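Long-range contacts in aminotransferase (Neisseria meningitidis Z2491, PDB 3JTX), which probably transfers amino groups between amino acids and keto acids, using pyridoxal phosphate bound covalently to a lysine, as in other class I and II aminotransferases: residues Thr169-Val174 against Gly201-Ser206; Lys120-Ser125 against Glu143-Asn148; Glu192-Gln197 against Leu230-Gln235; Ser106-Val111 against Gly135-Gly140. One frame throughout, in Å; residues are numbered along the deposited sequence. Where two conformers were deposited one is given.

Interaction 1: residues Thr169-Val174 against Gly201-Ser206; sequences TKLVFV and GFIIAS
Val-172 and Phe-202 form the tightest side-chain packing between strand 169-174 and segment 201-206. Val-172 CG2 sits over the centre of the Phe-202 ring, 3.6 Å from its centroid and 13° off the ring normal, a CH-pi contact. The benzyl group gets there because Phe-202 CG stands between its own backbone N and carbonyl carbon (chi1 52°), which swings the ring across the valine; Thr-169 CG2 runs alongside Phe-202 CB, and Trp-166 meets the ring as well. Parallel pairing fixes the backbones: Ile-203 N donates to Lys-170 O, Val-172 N to Ile-203 O at 2.9 Å, Ala-205 N to Val-172 O at 3.0 Å, and Val-174 N to Ala-205 O. On the face that carries Leu-171, Phe-173, Ile-203 and Ala-205 the fit between the strands is looser, since Ala-205 CB lies 4.1 Å from both Leu-171 CD2 and Phe-173 CD1; within its own strand, Leu-171 CD2 covers the Phe-173 ring. That layer is completed by Phe-107 and Val-108 of helix 100-111, while Tyr-133 stacks on Phe-173. The solvent side is at Lys-170, an exposed residue whose CB points away from Phe-202 and whose side chain comes no nearer than 5.7 Å to segment 201-206. With helix 187-200 linking the two strands, the arrangement is a parallel beta-alpha-beta unit in the central sheet of the large domain of a fold-type I, pyridoxal phosphate-dependent aminotransferase.

Interaction 2: residues Lys120-Ser125 against Glu143-Asn148; sequences KPAIVS and EIHFAN
Ala-122 to Ser-125 and Glu-143 to Phe-146 pair in parallel through an unbroken ladder. Glu-143 N donates to Pro-121 O at 2.8 Å, Ile-123 N to Glu-143 O, His-145 N to Ile-123 O at 2.9 Å, Ser-125 N to His-145 O, and Ala-147 N to Ser-125 O; thus Ile-123, Ser-125, Glu-143 and His-145 each use both their N-H and their carbonyl across the pair. Side chains then meet on the two faces. Ala-122 CB approaches His-145 CD2 at 3.8 Å, and Val-124 CG1 lies 4.2 Å from Ala-147 CB. On the other face the delta methyl of Ile-144 reaches Ser-125 CB (CD1 to CB 3.9 Å), because Ile-144 CG1 runs anti to its backbone N (chi1 -173°); Phe-146 CD1 touches the same Ser-125 CB.

The next shell orients the imidazole. His-145 NE2 donates to Glu-143 OE1 at 2.6 Å, almost straight at 165°; the oxygen lies in the ring plane, yet is met on its anti side, 31° out of the carboxylate plane. Arg-168 forms a salt bridge to that same OE1, so one oxygen is gripped twice, which probably stabilises the carboxylate charge. From the adjoining segment, Lys-120 NZ stays 5.2 Å from Glu-143 OE2, too far for a direct ion pair. The ring's ND1 bonds a glycerol, probably from the crystallisation liquor. Together with helix 131-139, these strands form a beta-alpha-beta unit at one margin of the chain's seven-stranded mixed sheet, the core of the fold-type I large domain.

Interaction 3: residues Glu192-Gln197 against Leu230-Gln235; sequences EVFDLQ and LGRSRQ
Arg-232 NH2 is gripped twice: it donates to Gln-197 OE1 at 2.9 Å and makes a salt bridge with Asp-198, the next residue on the helix. The glutamine bond uses a lone pair of OE1 in the carbonyl plane, with an N-H...O angle of 156°, and the amide and guanidinium planes are only 17° apart, so the two flat groups lie nearly coplanar and meet at their edges. Phe-194 O is also close to NH2, at 3.4 Å, but the angle is too poor for a hydrogen bond.

The shaft of the arginine packs over the phenyl ring of Phe-194. Arg-232 CD lies 3.6 Å from the centroid of the Phe-194 ring, over its face, which makes a CH-pi contact, and Arg-232 NE follows at 3.5 Å from Phe-194 CG. Extension from CG to NE, starting with CG anti to the backbone N, carries the guanidinium past the ring to rest over Phe-194 CB, its plane 9° from that of the phenyl. Leu-230 CD1 meets the same ring at its edge, 3.8 Å from Phe-194 CD2. Phe-194 is thus covered on a face and at an edge by residues flanking Gly-231, the positive-phi C-prime residue of the Schellman motif that ends helix 223-229.

The contact joins helix 187-200 to the loop between helix 223-229 and strand 237-242. On the sheet side, Phe-194 and Gln-197 pack on Ile-204 of strand 203-207 and on Leu-237, while Gln-197 NE2 bonds Phe-202 O.

Interaction 4: residues Ser106-Val111 against Gly135-Gly140; sequences SFVQTV and GATLLG
Val-108 and Gln-109 meet Ala-136 and Gly-140 where the C-terminal turns of two helices run side by side, their short axes 8.8 Å apart at closest approach and inclined at 33°, with the alpha carbons of Gln-109 and Gly-140 only 5.1 Å apart. Gln-109 makes the polar link: its NE2 donates to Ala-136 O at 2.9 Å with an N-H...O angle of 159°. Ala-136 O lies close to the amide plane of Gln-109, but from the oxygen's side the donor is tilted 27° from the carbonyl plane. Gly-140 N, in the helix's own backbone bond, reaches Ala-136 O from the opposite face, so the oxygen accepts two bonds. A bend at chi2 folds the glutamine back toward its own helix, and the same NE2 also bonds Phe-105 O. Gln-109 OE1, at the other end of the amide, rests 3.1 Å from Gly-140 CA, a close approach to a residue with no side chain.

Beside this bond the packing is apolar. Val-108 CG1 touches Ala-136 CB at 3.9 Å and lies over the peptide, 3.5 Å from Ala-136 O. Inward, Val-108 and Thr-137 both press on Phe-173 of the sheet. Leu-139 packs on Tyr-273 of the second subunit, which puts the pair near the dimer interface. Helices set side by side over one face of a largely parallel sheet are characteristic of the three-layer alpha-beta-alpha large domain of fold-type I aminotransferases.

In the fold
Interactions 1 and 2 are neighbouring strand pairs of one sheet, their centres about 10 Å apart, joined by Lys-170 N to Ala-122 O at 2.8 Å and Phe-173 N to Val-124 O at 2.9 Å. Interaction 4 covers one face of both: Val-108 CG2 lies 3.5 Å from Phe-173 CZ, and Val-108 CG1 3.7 Å from Ile-123 CD1. Interaction 3 lies against the opposite face of interaction 1 alone, where Ile-204 CD1 meets Phe-194 CD1 at 3.7 Å; its nearest atoms are about 8 Å from interaction 2. The centres of interactions 3 and 4 are about 23 Å apart, with the sheet between them. Lys-245, modified by pyridoxal phosphate, follows strand 237-242 and belongs to none of the four contacts.

Interaction 1: residues Thr169-Val174 against Gly201-Ser206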
loop_
_atom_site.group_PDB
_atom_site.type_symbol
_atom_site.label_atom_id
_atom_site.label_comp_id
_atom_site.label_asym_id
_atom_site.label_seq_id
_atom_site.Cartn_x
_atom_site.Cartn_y
_atom_site.Cartn_z
ATOM N N THR A 169 3.485 20.123 18.186
ATOM C CA THR A 169 3.567 19.792 16.765
ATOM C C THR A 169 4.601 18.706 16.502
ATOM O O THR A 169 5.780 18.868 16.821
ATOM C CB THR A 169 3.863 21.039 15.909
ATOM O OG1 THR A 169 2.754 21.940 15.997
ATOM C CG2 THR A 169 4.098 20.664 14.426
ATOM N N LYS A 170 4.163 17.609 15.885
ATOM C CA LYS A 170 5.024 16.452 15.659
ATOM C C LYS A 170 5.597 16.413 14.255
ATOM O O LYS A 170 6.632 15.787 14.014
ATOM C CB LYS A 170 4.240 15.151 15.919
ATOM C CG LYS A 170 3.552 15.077 17.296
ATOM C CD LYS A 170 4.540 15.149 18.457
ATOM C CE LYS A 170 3.824 15.308 19.791
ATOM N NZ LYS A 170 4.771 15.642 20.909
ATOM N N LEU A 171 4.914 17.057 13.314
ATOM C CA LEU A 171 5.321 17.021 11.920
ATOM C C LEU A 171 4.801 18.269 11.224
ATOM O O LEU A 171 3.739 18.787 11.568
ATOM C CB LEU A 171 4.780 15.758 11.235
ATOM C CG LEU A 171 5.193 15.479 9.791
ATOM C CD1 LEU A 171 5.453 14.000 9.548
ATOM C CD2 LEU A 171 4.135 16.024 8.810
ATOM N N VAL A 172 5.590 18.775 10.283
ATOM C CA VAL A 172 5.187 19.877 9.434
ATOM C C VAL A 172 5.315 19.404 7.996
ATOM O O VAL A 172 6.332 18.810 7.633
ATOM C CB VAL A 172 6.106 21.083 9.703
ATOM C CG1 VAL A 172 5.994 22.116 8.633
ATOM C CG2 VAL A 172 5.804 21.676 11.102
ATOM N N PHE A 173 4.291 19.636 7.177
ATOM C CA PHE A 173 4.380 19.369 5.728
ATOM C C PHE A 173 4.865 20.608 4.970
ATOM O O PHE A 173 4.439 21.728 5.271
ATOM C CB PHE A 173 3.015 19.033 5.140
ATOM C CG PHE A 173 2.478 17.705 5.544
ATOM C CD1 PHE A 173 3.036 16.546 5.046
ATOM C CD2 PHE A 173 1.391 17.619 6.400
ATOM C CE1 PHE A 173 2.526 15.304 5.405
ATOM C CE2 PHE A 173 0.868 16.376 6.752
ATOM C CZ PHE A 173 1.443 15.230 6.249
ATOM N N VAL A 174 5.739 20.399 3.996
ATOM C CA VAL A 174 6.052 21.394 2.966
ATOM C C VAL A 174 5.721 20.784 1.599
ATOM O O VAL A 174 5.989 19.617 1.355
ATOM C CB VAL A 174 7.540 21.825 3.018
ATOM C CG1 VAL A 174 7.904 22.722 1.804
ATOM C CG2 VAL A 174 7.850 22.520 4.325
ATOM N N GLY A 201 11.358 20.806 17.531
ATOM C CA GLY A 201 11.691 19.384 17.378
ATOM C C GLY A 201 10.795 18.491 16.521
ATOM O O GLY A 201 10.924 17.260 16.571
ATOM N N PHE A 202 9.905 19.080 15.724
ATOM C CA PHE A 202 9.055 18.309 14.813
ATOM C C PHE A 202 9.877 17.734 13.641
ATOM O O PHE A 202 10.990 18.170 13.381
ATOM C CB PHE A 202 7.919 19.168 14.242
ATOM C CG PHE A 202 8.382 20.463 13.626
ATOM C CD1 PHE A 202 8.917 20.491 12.348
ATOM C CD2 PHE A 202 8.266 21.665 14.327
ATOM C CE1 PHE A 202 9.342 21.695 11.782
ATOM C CE2 PHE A 202 8.687 22.862 13.772
ATOM C CZ PHE A 202 9.229 22.874 12.492
ATOM N N ILE A 203 9.278 16.772 12.941
ATOM C CA ILE A 203 9.826 16.179 11.738
ATOM C C ILE A 203 9.330 17.009 10.579
ATOM O O ILE A 203 8.203 17.493 10.617
ATOM C CB ILE A 203 9.320 14.719 11.588
ATOM C CG1 ILE A 203 9.942 13.852 12.677
ATOM C CG2 ILE A 203 9.620 14.149 10.206
ATOM C CD1 ILE A 203 9.177 12.550 12.931
ATOM N N ILE A 204 10.164 17.204 9.564
ATOM C CA ILE A 204 9.725 17.874 8.324
ATOM C C ILE A 204 9.523 16.845 7.220
ATOM O O ILE A 204 10.422 16.035 6.954
ATOM C CB ILE A 204 10.762 18.928 7.846
ATOM C CG1 ILE A 204 10.834 20.079 8.853
ATOM C CG2 ILE A 204 10.389 19.458 6.449
ATOM C CD1 ILE A 204 12.068 20.993 8.667
ATOM N N ALA A 205 8.333 16.852 6.613
ATOM C CA ALA A 205 8.014 16.004 5.483
ATOM C C ALA A 205 7.787 16.916 4.275
ATOM O O ALA A 205 6.850 17.738 4.266
ATOM C CB ALA A 205 6.759 15.125 5.786
ATOM N N SER A 206 8.663 16.794 3.279
ATOM C CA SER A 206 8.628 17.634 2.095
ATOM C C SER A 206 8.160 16.863 0.858
ATOM O O SER A 206 8.836 15.946 0.387
ATOM C CB SER A 206 9.999 18.258 1.851
ATOM O OG SER A 206 9.924 19.257 0.853
#

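Interaction 2: residues Lys120-Ser125 against Glu143-Asn148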
loop_
_atom_site.group_PDB
_atom_site.type_symbol
_atom_site.label_atom_id
_atom_site.label_comp_id
_atom_site.label_asym_id
_atom_site.label_seq_id
_atom_site.Cartn_x
_atom_site.Cartn_y
_atom_site.Cartn_z
ATOM N N LYS A 120 -3.292 16.084 22.732
ATOM C CA LYS A 120 -3.547 15.789 21.311
ATOM C C LYS A 120 -2.424 16.328 20.412
ATOM O O LYS A 120 -2.161 17.534 20.401
ATOM C CB LYS A 120 -4.896 16.348 20.867
ATOM C CG LYS A 120 -5.437 15.677 19.616
ATOM C CD LYS A 120 -6.928 15.937 19.466
ATOM C CE LYS A 120 -7.493 15.283 18.229
ATOM N NZ LYS A 120 -8.986 15.428 18.185
ATOM N N PRO A 121 -1.757 15.436 19.665
ATOM C CA PRO A 121 -0.642 15.894 18.841
ATOM C C PRO A 121 -1.116 16.683 17.630
ATOM O O PRO A 121 -2.194 16.411 17.096
ATOM C CB PRO A 121 0.039 14.589 18.427
ATOM C CG PRO A 121 -1.070 13.590 18.394
ATOM C CD PRO A 121 -2.048 14.006 19.451
ATOM N N ALA A 122 -0.298 17.646 17.207
ATOM C CA ALA A 122 -0.607 18.519 16.096
ATOM C C ALA A 122 0.298 18.250 14.885
ATOM O O ALA A 122 1.468 17.854 15.019
ATOM C CB ALA A 122 -0.478 19.978 16.525
ATOM N N ILE A 123 -0.257 18.468 13.707
ATOM C CA ILE A 123 0.531 18.543 12.468
ATOM C C ILE A 123 0.199 19.861 11.799
ATOM O O ILE A 123 -0.959 20.316 11.850
ATOM C CB ILE A 123 0.228 17.348 11.542
ATOM C CG1 ILE A 123 0.876 16.087 12.137
ATOM C CG2 ILE A 123 0.700 17.611 10.119
ATOM C CD1 ILE A 123 0.660 14.834 11.327
ATOM N N VAL A 124 1.210 20.502 11.202
ATOM C CA VAL A 124 1.008 21.779 10.513
ATOM C C VAL A 124 1.115 21.571 8.998
ATOM O O VAL A 124 2.045 20.921 8.534
ATOM C CB VAL A 124 2.017 22.856 10.954
ATOM C CG1 VAL A 124 1.811 24.135 10.120
ATOM C CG2 VAL A 124 1.863 23.184 12.442
ATOM N N SER A 125 0.149 22.123 8.251
ATOM C CA SER A 125 0.048 22.011 6.797
ATOM C C SER A 125 -0.019 23.383 6.153
ATOM O O SER A 125 -0.530 24.318 6.756
ATOM C CB SER A 125 -1.226 21.233 6.410
ATOM O OG SER A 125 -1.494 21.301 5.004
ATOM N N GLU A 143 -4.383 16.575 15.284
ATOM C CA GLU A 143 -5.092 17.812 15.059
ATOM C C GLU A 143 -4.373 18.527 13.916
ATOM O O GLU A 143 -3.145 18.695 13.972
ATOM C CB GLU A 143 -4.986 18.619 16.346
ATOM C CG GLU A 143 -5.983 19.673 16.549
ATOM C CD GLU A 143 -5.850 20.276 17.934
ATOM O OE1 GLU A 143 -4.846 20.971 18.188
ATOM O OE2 GLU A 143 -6.739 20.027 18.769
ATOM N N ILE A 144 -5.100 18.927 12.871
ATOM C CA ILE A 144 -4.464 19.625 11.749
ATOM C C ILE A 144 -4.542 21.142 11.929
ATOM O O ILE A 144 -5.593 21.685 12.287
ATOM C CB ILE A 144 -5.012 19.191 10.364
ATOM C CG1 ILE A 144 -4.171 19.850 9.254
ATOM C CG2 ILE A 144 -6.515 19.525 10.222
ATOM C CD1 ILE A 144 -4.039 19.050 7.986
ATOM N N HIS A 145 -3.405 21.809 11.719
ATOM C CA HIS A 145 -3.300 23.242 11.838
ATOM C C HIS A 145 -2.711 23.799 10.556
ATOM O O HIS A 145 -1.938 23.122 9.885
ATOM C CB HIS A 145 -2.468 23.613 13.061
ATOM C CG HIS A 145 -3.146 23.293 14.357
ATOM N ND1 HIS A 145 -3.826 24.238 15.094
ATOM C CD2 HIS A 145 -3.278 22.127 15.030
ATOM C CE1 HIS A 145 -4.330 23.674 16.177
ATOM N NE2 HIS A 145 -4.012 22.393 16.162
ATOM N N PHE A 146 -3.108 25.017 10.199
ATOM C CA PHE A 146 -2.853 25.560 8.867
ATOM C C PHE A 146 -2.003 26.822 8.881
ATOM O O PHE A 146 -2.304 27.773 9.597
ATOM C CB PHE A 146 -4.195 25.798 8.151
ATOM C CG PHE A 146 -4.933 24.523 7.830
ATOM C CD1 PHE A 146 -4.493 23.691 6.810
ATOM C CD2 PHE A 146 -6.059 24.155 8.547
ATOM C CE1 PHE A 146 -5.158 22.508 6.521
ATOM C CE2 PHE A 146 -6.725 22.977 8.268
ATOM C CZ PHE A 146 -6.289 22.156 7.242
ATOM N N ALA A 147 -0.911 26.800 8.113
ATOM C CA ALA A 147 -0.083 27.972 7.849
ATOM C C ALA A 147 -0.483 28.524 6.476
ATOM O O ALA A 147 -0.176 27.910 5.446
ATOM C CB ALA A 147 1.399 27.610 7.871
ATOM N N ASN A 148 -1.173 29.665 6.465
ATOM C CA ASN A 148 -1.708 30.250 5.229
ATOM C C ASN A 148 -0.624 30.736 4.289
ATOM O O ASN A 148 0.437 31.193 4.734
ATOM C CB ASN A 148 -2.669 31.409 5.521
ATOM C CG ASN A 148 -3.980 30.951 6.113
ATOM O OD1 ASN A 148 -4.312 29.761 6.129
ATOM N ND2 ASN A 148 -4.732 31.903 6.640
#

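Interaction 3: residues Glu192-Gln197 against Leu230-Gln235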
loop_
_atom_site.group_PDB
_atom_site.type_symbol
_atom_site.label_atom_id
_atom_site.label_comp_id
_atom_site.label_asym_id
_atom_site.label_seq_id
_atom_site.Cartn_x
_atom_site.Cartn_y
_atom_site.Cartn_z
ATOM N N GLU A 192 13.841 29.442 7.779
ATOM C CA GLU A 192 12.813 29.706 8.780
ATOM C C GLU A 192 12.241 28.425 9.396
ATOM O O GLU A 192 12.140 28.319 10.626
ATOM C CB GLU A 192 11.687 30.550 8.191
ATOM C CG GLU A 192 10.721 31.073 9.237
ATOM C CD GLU A 192 9.720 32.094 8.705
ATOM O OE1 GLU A 192 9.574 32.244 7.469
ATOM O OE2 GLU A 192 9.053 32.728 9.552
ATOM N N VAL A 193 11.875 27.459 8.554
ATOM C CA VAL A 193 11.282 26.239 9.079
ATOM C C VAL A 193 12.332 25.399 9.820
ATOM O O VAL A 193 12.010 24.769 10.830
ATOM C CB VAL A 193 10.495 25.436 8.009
ATOM C CG1 VAL A 193 11.417 24.777 6.983
ATOM C CG2 VAL A 193 9.581 24.404 8.702
ATOM N N PHE A 194 13.584 25.435 9.361
ATOM C CA PHE A 194 14.661 24.749 10.057
ATOM C C PHE A 194 14.870 25.340 11.463
ATOM O O PHE A 194 15.076 24.600 12.427
ATOM C CB PHE A 194 15.975 24.800 9.259
ATOM C CG PHE A 194 15.999 23.922 8.015
ATOM C CD1 PHE A 194 15.308 22.713 7.950
ATOM C CD2 PHE A 194 16.776 24.288 6.921
ATOM C CE1 PHE A 194 15.363 21.928 6.823
ATOM C CE2 PHE A 194 16.824 23.502 5.789
ATOM C CZ PHE A 194 16.133 22.333 5.735
ATOM N N ASP A 195 14.834 26.663 11.576
ATOM C CA ASP A 195 14.979 27.305 12.873
ATOM C C ASP A 195 13.808 26.915 13.796
ATOM O O ASP A 195 14.018 26.643 14.981
ATOM C CB ASP A 195 15.105 28.822 12.725
ATOM C CG ASP A 195 16.464 29.259 12.106
ATOM O OD1 ASP A 195 17.450 28.507 12.168
ATOM O OD2 ASP A 195 16.552 30.366 11.558
ATOM N N LEU A 196 12.591 26.874 13.257
ATOM C CA LEU A 196 11.435 26.387 14.025
ATOM C C LEU A 196 11.622 24.927 14.463
ATOM O O LEU A 196 11.302 24.560 15.599
ATOM C CB LEU A 196 10.130 26.573 13.237
ATOM C CG LEU A 196 9.573 28.005 13.213
ATOM C CD1 LEU A 196 8.596 28.163 12.090
ATOM C CD2 LEU A 196 8.929 28.378 14.557
ATOM N N GLN A 197 12.177 24.100 13.580
ATOM C CA GLN A 197 12.503 22.723 13.936
ATOM C C GLN A 197 13.491 22.653 15.105
ATOM O O GLN A 197 13.319 21.838 16.021
ATOM C CB GLN A 197 13.047 21.954 12.727
ATOM C CG GLN A 197 13.245 20.463 12.985
ATOM C CD GLN A 197 13.716 19.720 11.750
ATOM O OE1 GLN A 197 14.742 20.081 11.167
ATOM N NE2 GLN A 197 12.950 18.701 11.318
ATOM N N LEU A 230 22.715 25.105 3.665
ATOM C CA LEU A 230 22.713 25.824 4.930
ATOM C C LEU A 230 23.559 25.130 6.014
ATOM O O LEU A 230 23.560 25.558 7.149
ATOM C CB LEU A 230 21.263 25.998 5.401
ATOM C CG LEU A 230 20.378 26.907 4.539
ATOM C CD1 LEU A 230 18.910 26.799 4.979
ATOM C CD2 LEU A 230 20.854 28.345 4.588
ATOM N N GLY A 231 24.275 24.064 5.670
ATOM C CA GLY A 231 25.222 23.430 6.596
ATOM C C GLY A 231 24.567 22.561 7.656
ATOM O O GLY A 231 25.130 22.345 8.724
ATOM N N ARG A 232 23.390 22.047 7.344
ATOM C CA ARG A 232 22.529 21.362 8.306
ATOM C C ARG A 232 22.467 19.880 7.975
ATOM O O ARG A 232 22.475 19.520 6.808
ATOM C CB ARG A 232 21.122 21.971 8.203
ATOM C CG ARG A 232 20.106 21.432 9.188
ATOM C CD ARG A 232 18.749 22.129 9.032
ATOM N NE ARG A 232 17.831 21.709 10.087
ATOM C CZ ARG A 232 17.754 22.275 11.292
ATOM N NH1 ARG A 232 18.519 23.325 11.606
ATOM N NH2 ARG A 232 16.900 21.791 12.189
ATOM N N SER A 233 22.410 19.028 8.996
ATOM C CA SER A 233 22.268 17.587 8.800
ATOM C C SER A 233 20.860 17.246 8.275
ATOM O O SER A 233 19.992 18.105 8.166
ATOM C CB SER A 233 22.508 16.856 10.128
ATOM O OG SER A 233 21.356 16.914 10.964
ATOM N N ARG A 234 20.638 15.976 7.989
ATOM C CA ARG A 234 19.323 15.488 7.575
ATOM C C ARG A 234 18.477 14.969 8.731
ATOM O O ARG A 234 17.501 14.271 8.495
ATOM C CB ARG A 234 19.496 14.364 6.572
ATOM C CG ARG A 234 19.915 14.841 5.250
ATOM C CD ARG A 234 20.377 13.690 4.380
ATOM N NE ARG A 234 21.146 14.291 3.324
ATOM C CZ ARG A 234 22.205 13.772 2.734
ATOM N NH1 ARG A 234 22.667 12.554 3.024
ATOM N NH2 ARG A 234 22.793 14.501 1.812
ATOM N N GLN A 235 18.839 15.278 9.975
ATOM C CA GLN A 235 18.081 14.782 11.125
ATOM C C GLN A 235 16.647 15.317 11.070
ATOM O O GLN A 235 16.432 16.529 10.887
ATOM C CB GLN A 235 18.742 15.194 12.449
ATOM C CG GLN A 235 18.139 14.503 13.671
ATOM C CD GLN A 235 18.796 14.907 14.973
ATOM O OE1 GLN A 235 19.435 14.097 15.631
ATOM N NE2 GLN A 235 18.637 16.159 15.350
#

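Interaction 4: residues Ser106-Val111 against Gly135-Gly140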
loop_
_atom_site.group_PDB
_atom_site.type_symbol
_atom_site.label_atom_id
_atom_site.label_comp_id
_atom_site.label_asym_id
_atom_site.label_seq_id
_atom_site.Cartn_x
_atom_site.Cartn_y
_atom_site.Cartn_z
ATOM N N SER A 106 1.081 6.593 5.566
ATOM C CA SER A 106 1.629 5.674 6.555
ATOM C C SER A 106 2.666 6.343 7.463
ATOM O O SER A 106 2.680 6.087 8.672
ATOM C CB SER A 106 2.213 4.422 5.893
ATOM O OG SER A 106 3.208 4.743 4.951
ATOM N N PHE A 107 3.509 7.218 6.918
ATOM C CA PHE A 107 4.477 7.887 7.766
ATOM C C PHE A 107 3.786 8.700 8.867
ATOM O O PHE A 107 4.150 8.624 10.037
ATOM C CB PHE A 107 5.476 8.753 6.985
ATOM C CG PHE A 107 6.581 9.256 7.857
ATOM C CD1 PHE A 107 7.546 8.374 8.338
ATOM C CD2 PHE A 107 6.616 10.576 8.279
ATOM C CE1 PHE A 107 8.534 8.793 9.212
ATOM C CE2 PHE A 107 7.618 11.011 9.156
ATOM C CZ PHE A 107 8.567 10.131 9.618
ATOM N N VAL A 108 2.754 9.437 8.490
ATOM C CA VAL A 108 1.963 10.205 9.453
ATOM C C VAL A 108 1.372 9.300 10.544
ATOM O O VAL A 108 1.456 9.625 11.749
ATOM C CB VAL A 108 0.868 11.019 8.737
ATOM C CG1 VAL A 108 -0.141 11.614 9.743
ATOM C CG2 VAL A 108 1.522 12.106 7.900
ATOM N N GLN A 109 0.824 8.147 10.154
ATOM C CA GLN A 109 0.254 7.242 11.171
ATOM C C GLN A 109 1.302 6.867 12.233
ATOM O O GLN A 109 0.978 6.846 13.429
ATOM C CB GLN A 109 -0.347 5.960 10.571
ATOM C CG GLN A 109 -1.391 6.154 9.491
ATOM C CD GLN A 109 -2.394 7.252 9.793
ATOM O OE1 GLN A 109 -3.226 7.121 10.701
ATOM N NE2 GLN A 109 -2.325 8.351 9.032
ATOM N N THR A 110 2.538 6.602 11.812
ATOM C CA THR A 110 3.614 6.241 12.743
ATOM C C THR A 110 4.046 7.399 13.659
ATOM O O THR A 110 4.529 7.180 14.777
ATOM C CB THR A 110 4.879 5.742 12.013
ATOM O OG1 THR A 110 5.586 6.856 11.443
ATOM C CG2 THR A 110 4.539 4.729 10.907
ATOM N N VAL A 111 3.893 8.629 13.192
ATOM C CA VAL A 111 4.273 9.792 13.982
ATOM C C VAL A 111 3.223 10.140 15.050
ATOM O O VAL A 111 3.568 10.635 16.125
ATOM C CB VAL A 111 4.572 10.987 13.051
ATOM C CG1 VAL A 111 4.745 12.268 13.851
ATOM C CG2 VAL A 111 5.827 10.664 12.203
ATOM N N GLY A 135 -6.360 14.336 5.590
ATOM C CA GLY A 135 -6.876 13.003 5.876
ATOM C C GLY A 135 -5.954 12.176 6.750
ATOM O O GLY A 135 -6.401 11.514 7.685
ATOM N N ALA A 136 -4.663 12.199 6.435
ATOM C CA ALA A 136 -3.677 11.388 7.148
ATOM C C ALA A 136 -3.615 11.800 8.612
ATOM O O ALA A 136 -3.598 10.957 9.512
ATOM C CB ALA A 136 -2.284 11.528 6.476
ATOM N N THR A 137 -3.597 13.114 8.842
ATOM C CA THR A 137 -3.550 13.667 10.180
ATOM C C THR A 137 -4.783 13.277 10.984
ATOM O O THR A 137 -4.651 12.723 12.074
ATOM C CB THR A 137 -3.388 15.201 10.127
ATOM O OG1 THR A 137 -2.157 15.513 9.443
ATOM C CG2 THR A 137 -3.400 15.805 11.555
ATOM N N LEU A 138 -5.971 13.521 10.427
ATOM C CA LEU A 138 -7.229 13.270 11.152
ATOM C C LEU A 138 -7.449 11.773 11.387
ATOM O O LEU A 138 -7.785 11.358 12.501
ATOM C CB LEU A 138 -8.420 13.924 10.431
ATOM C CG LEU A 138 -8.413 15.467 10.431
ATOM C CD1 LEU A 138 -9.616 16.060 9.693
ATOM C CD2 LEU A 138 -8.326 16.049 11.855
ATOM N N LEU A 139 -7.221 10.952 10.367
ATOM C CA LEU A 139 -7.341 9.506 10.550
ATOM C C LEU A 139 -6.299 8.960 11.529
ATOM O O LEU A 139 -6.562 7.966 12.186
ATOM C CB LEU A 139 -7.299 8.747 9.224
ATOM C CG LEU A 139 -8.543 8.965 8.358
ATOM C CD1 LEU A 139 -8.250 8.589 6.906
ATOM C CD2 LEU A 139 -9.749 8.186 8.926
ATOM N N GLY A 140 -5.151 9.623 11.657
ATOM C CA GLY A 140 -4.164 9.257 12.668
ATOM C C GLY A 140 -4.410 9.762 14.087
ATOM O O GLY A 140 -3.596 9.523 14.972
#